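Local coordinates for protein terminal oxygenase component of carbazole (Janthinobacterium sp., PDB 7BUG) that catalyses the angular dioxygenation of carbazole, using a Rieske [2Fe-2S] cluster and a mononuclear iron, as the terminal oxygenase of carbazole 1,9a-dioxygenase, at residues Ala21-Phe25 / Pro288-Asn292. Sequence-based numbering, arbitrary orientation.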
# COMPACT_ATOMS: atom_id res chain seq x y z
N ALA A 21 21.03 -3.22 -9.93
CA ALA A 21 20.21 -3.44 -11.14
C ALA A 21 18.81 -3.99 -10.82
O ALA A 21 18.36 -4.97 -11.44
CB ALA A 21 20.97 -4.22 -12.17
N LYS A 22 18.09 -3.32 -9.92
CA LYS A 22 16.75 -3.70 -9.45
C LYS A 22 15.75 -3.72 -10.61
O LYS A 22 14.83 -4.59 -10.61
CB LYS A 22 16.34 -2.72 -8.34
CG LYS A 22 15.01 -3.04 -7.69
CD LYS A 22 14.71 -2.04 -6.60
CE LYS A 22 15.78 -2.08 -5.54
NZ LYS A 22 15.15 -1.86 -4.21
N LEU A 23 15.91 -2.84 -11.61
CA LEU A 23 15.01 -2.77 -12.79
C LEU A 23 15.56 -3.52 -14.00
O LEU A 23 14.92 -3.45 -15.07
CB LEU A 23 14.80 -1.30 -13.17
CG LEU A 23 13.82 -0.53 -12.31
CD1 LEU A 23 13.93 0.96 -12.63
CD2 LEU A 23 12.39 -1.04 -12.52
N GLY A 24 16.67 -4.24 -13.88
CA GLY A 24 17.31 -4.94 -14.99
C GLY A 24 18.33 -4.09 -15.72
O GLY A 24 18.58 -2.92 -15.36
N PHE A 25 18.83 -4.64 -16.79
CA PHE A 25 19.91 -4.05 -17.61
C PHE A 25 19.31 -3.46 -18.87
O PHE A 25 18.69 -4.17 -19.69
CB PHE A 25 20.97 -5.10 -17.91
CG PHE A 25 21.63 -5.62 -16.66
CD1 PHE A 25 22.27 -4.76 -15.76
CD2 PHE A 25 21.70 -6.98 -16.44
CE1 PHE A 25 22.95 -5.28 -14.66
CE2 PHE A 25 22.41 -7.48 -15.35
CZ PHE A 25 22.99 -6.63 -14.44
N PRO A 288 12.67 -8.51 -16.48
CA PRO A 288 12.22 -7.53 -15.50
C PRO A 288 11.04 -6.72 -16.04
O PRO A 288 11.10 -6.11 -17.14
CB PRO A 288 13.43 -6.58 -15.29
CG PRO A 288 14.57 -7.28 -15.95
CD PRO A 288 13.98 -8.18 -17.02
N ILE A 289 9.96 -6.72 -15.26
CA ILE A 289 8.75 -5.89 -15.52
C ILE A 289 8.84 -4.62 -14.71
O ILE A 289 8.71 -3.52 -15.27
CB ILE A 289 7.44 -6.68 -15.25
CG1 ILE A 289 7.27 -7.78 -16.29
CG2 ILE A 289 6.24 -5.77 -15.19
CD1 ILE A 289 6.17 -8.74 -15.99
N ASP A 290 9.11 -4.77 -13.42
CA ASP A 290 9.35 -3.62 -12.51
C ASP A 290 10.17 -4.20 -11.35
O ASP A 290 10.62 -5.32 -11.47
CB ASP A 290 8.04 -2.95 -12.09
CG ASP A 290 7.09 -3.81 -11.28
OD1 ASP A 290 7.51 -4.84 -10.73
OD2 ASP A 290 5.87 -3.41 -11.18
N GLU A 291 10.37 -3.46 -10.27
CA GLU A 291 11.29 -3.89 -9.20
C GLU A 291 10.78 -5.17 -8.57
O GLU A 291 11.55 -5.85 -7.95
CB GLU A 291 11.37 -2.76 -8.18
CG GLU A 291 11.88 -1.47 -8.81
CD GLU A 291 10.89 -0.42 -9.36
OE1 GLU A 291 11.34 0.78 -9.40
OE2 GLU A 291 9.71 -0.75 -9.76
N ASN A 292 9.49 -5.45 -8.68
CA ASN A 292 8.81 -6.52 -7.90
C ASN A 292 8.35 -7.70 -8.77
O ASN A 292 7.79 -8.65 -8.20
CB ASN A 292 7.55 -5.92 -7.26
CG ASN A 292 7.83 -4.72 -6.40
OD1 ASN A 292 8.80 -4.71 -5.64
ND2 ASN A 292 7.07 -3.65 -6.64
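Lys22 and Glu291 meet across this contact through their hydrocarbon stems alone, although their charges are opposite: Lys22 CD lies 3.6 Å from Glu291 CG, whereas Lys22 NZ and Glu291 OE1 stay 7.0 Å apart. Each charged end is engaged elsewhere, Lys22 NZ in a salt bridge with Asp347 and Glu291 OE1 in a hydrogen bond with Gln379. With CG anti to the backbone N (chi1 -176°), the lysine carries its CG and CD past the CB and CG of the glutamate. A bend at chi2 (93°) then turns the glutamate carboxylate onto Leu23, whose CD2 is 3.6 Å from Glu291 CD. Shortening Glu291 to alanine would probably leave Leu23 CD2 without the carboxylate beside it, strip the lysine stem of its CG contact and cost Gln379 NE2 this acceptor.

Farther along, the ring of Pro288 packs against backbone, with CG 3.7 Å from Gly24 CA and CB 3.5 Å from Leu23 O, a buried oxygen with no hydrogen-bond partner in the model. A CB on Gly24 would collide with Pro288 CG, and at the backbone angles of Gly24 (phi 90°) it would also press on Leu23 O. No hydrogen bond joins the two segments directly, but Asn170 ND2 bridges them, donating to Lys22 O and Glu291 O.

Within 288-292, Asp290 OD1 accepts from Asn292 N (2.9 Å), approached from above the carboxylate plane, and also hydrogen-bonds with Thr293 OG1. The contact thus sets a type I beta turn, Ala21 to Gly24, against an Asx turn in the loop joining antiparallel strands 281-288 and 293-303 of the ring-hydroxylase catalytic domain.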